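Side-chain contacts in enoyl-CoA hydratase (Mycobacterium avium, PDB 3OC7), which probably catalyses the reversible addition of water to the double bond of enoyl-CoA thioesters in fatty acid metabolism, as a member of the crotonase family: residues R95-A98 with A99-A103; L221-A224 with A225-R229. All blocks are in the same frame, centred on the assembly; numbering follows the deposited sequence. Where two conformers were deposited one is given.

Contact 1: R95-A98 with A99-A103; sequences REMA and ALMRA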
loop_
_atom_site.group_PDB
_atom_site.type_symbol
_atom_site.label_atom_id
_atom_site.label_comp_id
_atom_site.label_asym_id
_atom_site.label_seq_id
_atom_site.Cartn_x
_atom_site.Cartn_y
_atom_site.Cartn_z
ATOM N N ARG A 95 -9.295 9.083 -24.007
ATOM C CA ARG A 95 -8.146 8.366 -24.611
ATOM C C ARG A 95 -6.885 9.259 -24.703
ATOM O O ARG A 95 -5.766 8.794 -24.441
ATOM C CB ARG A 95 -8.495 7.761 -25.998
ATOM C CG ARG A 95 -9.550 6.643 -25.992
ATOM C CD ARG A 95 -9.662 5.973 -27.377
ATOM N NE ARG A 95 -10.810 5.064 -27.484
ATOM C CZ ARG A 95 -11.826 5.205 -28.340
ATOM N NH1 ARG A 95 -11.860 6.231 -29.186
ATOM N NH2 ARG A 95 -12.818 4.314 -28.352
ATOM N N GLU A 96 -7.062 10.527 -25.056
ATOM C CA GLU A 96 -5.972 11.496 -25.109
ATOM C C GLU A 96 -5.313 11.770 -23.732
ATOM O O GLU A 96 -4.073 11.913 -23.641
ATOM C CB GLU A 96 -6.431 12.773 -25.840
ATOM C CG GLU A 96 -6.554 12.528 -27.367
ATOM C CD GLU A 96 -7.343 13.591 -28.124
ATOM O OE1 GLU A 96 -7.803 14.570 -27.500
ATOM O OE2 GLU A 96 -7.500 13.436 -29.366
ATOM N N MET A 97 -6.124 11.811 -22.667
ATOM C CA MET A 97 -5.600 11.892 -21.304
ATOM C C MET A 97 -4.766 10.655 -20.919
ATOM O O MET A 97 -3.655 10.804 -20.387
ATOM C CB MET A 97 -6.731 12.146 -20.286
ATOM C CG MET A 97 -6.230 12.456 -18.860
ATOM S SD MET A 97 -5.136 13.910 -18.838
ATOM C CE MET A 97 -4.341 13.772 -17.243
ATOM N N ALA A 98 -5.274 9.452 -21.207
ATOM C CA ALA A 98 -4.516 8.211 -20.971
ATOM C C ALA A 98 -3.176 8.171 -21.719
ATOM O O ALA A 98 -2.140 7.783 -21.141
ATOM C CB ALA A 98 -5.373 6.981 -21.313
ATOM N N ALA A 99 -3.164 8.609 -22.985
ATOM C CA ALA A 99 -1.924 8.609 -23.775
ATOM C C ALA A 99 -0.843 9.581 -23.261
ATOM O O ALA A 99 0.361 9.275 -23.332
ATOM C CB ALA A 99 -2.239 8.874 -25.256
ATOM N N LEU A 100 -1.276 10.728 -22.729
ATOM C CA LEU A 100 -0.358 11.687 -22.114
ATOM C C LEU A 100 0.253 11.137 -20.827
ATOM O O LEU A 100 1.473 11.226 -20.629
ATOM C CB LEU A 100 -1.027 13.062 -21.901
ATOM C CG LEU A 100 -0.185 14.139 -21.188
ATOM C CD1 LEU A 100 1.097 14.471 -21.978
ATOM C CD2 LEU A 100 -1.058 15.382 -20.959
ATOM N N MET A 101 -0.587 10.588 -19.958
ATOM C CA MET A 101 -0.079 9.923 -18.744
ATOM C C MET A 101 0.901 8.794 -19.065
ATOM O O MET A 101 1.977 8.681 -18.443
ATOM C CB MET A 101 -1.242 9.402 -17.875
ATOM C CG MET A 101 -2.157 10.509 -17.266
ATOM S SD MET A 101 -3.347 9.843 -16.051
ATOM C CE MET A 101 -4.230 8.634 -17.080
ATOM N N ARG A 102 0.557 7.975 -20.056
ATOM C CA ARG A 102 1.410 6.854 -20.483
ATOM C C ARG A 102 2.799 7.301 -21.030
ATOM O O ARG A 102 3.813 6.632 -20.766
ATOM C CB ARG A 102 0.676 5.923 -21.481
ATOM C CG ARG A 102 1.401 4.584 -21.717
ATOM C CD ARG A 102 0.582 3.504 -22.458
ATOM N NE ARG A 102 1.303 2.220 -22.410
ATOM C CZ ARG A 102 0.748 1.014 -22.383
ATOM N NH1 ARG A 102 -0.579 0.857 -22.419
ATOM N NH2 ARG A 102 1.541 -0.058 -22.333
ATOM N N ALA A 103 2.842 8.428 -21.754
ATOM C CA ALA A 103 4.112 9.000 -22.253
ATOM C C ALA A 103 5.064 9.374 -21.098
ATOM O O ALA A 103 6.275 9.111 -21.157
ATOM C CB ALA A 103 3.871 10.215 -23.171
#

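Contact 2: L221-A224 with A225-R229; sequences LTTA and AVLER. With EDO (1,2-ethanediol), chain B; EDO (1,2-ethanediol), chain C.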
loop_
_atom_site.group_PDB
_atom_site.type_symbol
_atom_site.label_atom_id
_atom_site.label_comp_id
_atom_site.label_asym_id
_atom_site.label_seq_id
_atom_site.Cartn_x
_atom_site.Cartn_y
_atom_site.Cartn_z
ATOM N N LEU A 221 11.721 -0.639 -13.094
ATOM C CA LEU A 221 11.305 -1.588 -12.030
ATOM C C LEU A 221 10.014 -1.124 -11.309
ATOM O O LEU A 221 9.114 -1.941 -11.005
ATOM C CB LEU A 221 12.436 -1.829 -11.021
ATOM C CG LEU A 221 13.707 -2.523 -11.542
ATOM C CD1 LEU A 221 14.873 -2.237 -10.609
ATOM C CD2 LEU A 221 13.485 -4.034 -11.690
ATOM N N THR A 222 9.918 0.195 -11.078
ATOM C CA THR A 222 8.794 0.822 -10.348
ATOM C C THR A 222 7.541 1.088 -11.204
ATOM O O THR A 222 6.450 1.282 -10.638
ATOM C CB THR A 222 9.213 2.143 -9.596
ATOM O OG1 THR A 222 9.418 3.228 -10.528
ATOM C CG2 THR A 222 10.479 1.914 -8.725
ATOM N N THR A 223 7.679 1.072 -12.538
ATOM C CA THR A 223 6.544 1.365 -13.450
ATOM C C THR A 223 5.874 0.148 -14.110
ATOM O O THR A 223 4.801 0.297 -14.707
ATOM C CB THR A 223 6.959 2.321 -14.611
ATOM O OG1 THR A 223 7.986 1.693 -15.397
ATOM C CG2 THR A 223 7.431 3.687 -14.089
ATOM N N ALA A 224 6.486 -1.036 -13.995
ATOM C CA ALA A 224 5.976 -2.254 -14.649
ATOM C C ALA A 224 4.515 -2.565 -14.305
ATOM O O ALA A 224 3.698 -2.819 -15.208
ATOM C CB ALA A 224 6.886 -3.463 -14.340
ATOM N N ALA A 225 4.174 -2.510 -13.015
ATOM C CA ALA A 225 2.785 -2.789 -12.568
ATOM C C ALA A 225 1.767 -1.738 -13.050
ATOM O O ALA A 225 0.615 -2.076 -13.383
ATOM C CB ALA A 225 2.709 -2.945 -11.039
ATOM N N VAL A 226 2.188 -0.472 -13.093
ATOM C CA VAL A 226 1.360 0.628 -13.619
ATOM C C VAL A 226 1.027 0.432 -15.115
ATOM O O VAL A 226 -0.148 0.544 -15.515
ATOM C CB VAL A 226 2.013 2.031 -13.360
ATOM C CG1 VAL A 226 1.172 3.170 -13.955
ATOM C CG2 VAL A 226 2.201 2.266 -11.845
ATOM N N LEU A 227 2.027 0.089 -15.930
ATOM C CA LEU A 227 1.790 -0.122 -17.363
ATOM C C LEU A 227 0.857 -1.332 -17.653
ATOM O O LEU A 227 0.057 -1.296 -18.615
ATOM C CB LEU A 227 3.125 -0.205 -18.116
ATOM C CG LEU A 227 3.930 1.111 -18.114
ATOM C CD1 LEU A 227 5.378 0.906 -18.581
ATOM C CD2 LEU A 227 3.217 2.172 -18.947
ATOM N N GLU A 228 0.928 -2.361 -16.799
ATOM C CA GLU A 228 0.025 -3.521 -16.895
ATOM C C GLU A 228 -1.433 -3.125 -16.682
ATOM O O GLU A 228 -2.337 -3.664 -17.365
ATOM C CB GLU A 228 0.398 -4.614 -15.886
ATOM C CG GLU A 228 1.697 -5.339 -16.166
ATOM C CD GLU A 228 2.091 -6.279 -15.031
ATOM O OE1 GLU A 228 1.241 -7.091 -14.593
ATOM O OE2 GLU A 228 3.249 -6.205 -14.569
ATOM N N ARG A 229 -1.670 -2.187 -15.758
ATOM C CA ARG A 229 -3.022 -1.660 -15.469
ATOM C C ARG A 229 -3.594 -0.874 -16.669
ATOM O O ARG A 229 -4.776 -1.046 -17.020
ATOM C CB ARG A 229 -3.019 -0.821 -14.165
ATOM C CG ARG A 229 -4.391 -0.294 -13.720
ATOM C CD ARG A 229 -4.319 0.658 -12.518
ATOM N NE ARG A 229 -3.911 -0.017 -11.279
ATOM C CZ ARG A 229 -4.739 -0.423 -10.319
ATOM N NH1 ARG A 229 -6.048 -0.236 -10.426
ATOM N NH2 ARG A 229 -4.241 -1.015 -9.237
HETATM C C1 EDO B . 9.497 -6.778 -10.329
HETATM O O1 EDO B . 8.764 -7.658 -9.469
HETATM C C2 EDO B . 8.600 -5.649 -10.822
HETATM O O2 EDO B . 9.389 -4.811 -11.680
HETATM C C1 EDO C . -9.179 0.697 -12.573
HETATM O O1 EDO C . -7.789 0.454 -12.816
HETATM C C2 EDO C . -9.662 -0.125 -11.385
HETATM O O2 EDO C . -11.057 0.158 -11.200
HETATM O O HOH W 1 6.255 -2.379 -10.722
HETATM O O HOH W 2 4.360 -0.209 -11.064
#

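Contact 1: R95-A98 with A99-A103
The carbonyl oxygen of A98 accepts the amide of R102, with R102 N 2.9 Å from A98 O, and the CB of R102 rests against the same oxygen at 3.4 Å. The R102 N to A98 O bond is the shortest of four consecutive i to i+4 bonds; those from A99 to R95, L100 to E96 and M101 to M97 complete an unbroken alpha-helical ladder. The bond from M101 N to M97 O is nearly straight at its hydrogen, N-H...O 176°. Side-chain packing along this stretch centres on the two methionines. M97 has its CG opposite the backbone N (chi1 -171°) and bends at chi2, which carries its terminal methyl forward along the helix: M97 CE meets M101 CG at 3.9 Å, the two side chains crossing at about a right angle. M101 leans back over the preceding turn; its CG lies 3.5 Å from M97 O, and the bend at chi3 (-58°) folds its own methyl, CE, to 3.9 Å from the CA of A98. R102 extends away from this apolar patch and forms salt bridges with E106 and D231, while R95 pairs with E92 and E235. Within the crotonase fold, helix 86-106 packs against helices 37-52, 123-129 and 212-245: L100 on L43, H44 and L126, M97 also on L126, and M101 and R102 on F230.

Contact 2: L221-A224 with A225-R229
T223 and L227 meet one turn apart, their side chains side by side and pointing the same way, with T223 OG1 4.2 Å from L227 CD1. The backbone bond between the same residues is sound: L227 N lies 3.0 Å from T223 O, N-H...O 164°. One residue on, E228 N reaches A224 O at 3.2 Å. The amides of A225 and V226, just before L227, are served differently. A225 N donates to water 1 over 3.1 Å, and this water donates in turn to L221 O; V226 N donates to water 2, which donates a hydrogen bond to T222 O, 2.6 Å from the water oxygen. L221 O also accepts O2 of an ethanediol, probably from the crystallisation liquor, so two donors hold it. The hydroxyl of T223, placed between backbone N and carbonyl carbon (chi1 61°), makes a weak hydrogen bond to A220 O, and that of T222 bonds to K219 O. At the far end R229 NH1 donates to O1 of a second ethanediol, 3.0 Å away. Helix 212-245 is kinked where A225 N and V226 N lack direct bonds to the turn before, and one water for each pair keeps those two amides, and L221 O and T222 O, in hydrogen bonds; the waters are consistent with accommodating the kink.

Overall arrangement
Contacts 1 and 2 lie on helices 86-106 and 212-245, which pack against each other; the centres of the two contacts are about 15 Å apart. They touch where R102 NE of contact 1 comes 4.0 Å from L227 CD2 of contact 2, the leucine methyl over a face of the guanidinium, near NE. The turns at 95-103 keep all four direct bonds between the segments, whereas in 221-229 two are direct and two run through water. The centre of contact 1 is about 10 Å from the centre of the chain, that of contact 2 about 17 Å; only contact 2 meets another subunit, L221 and T222 packing on its L237 and Y172. Its ligands are ethanediols, not substrate.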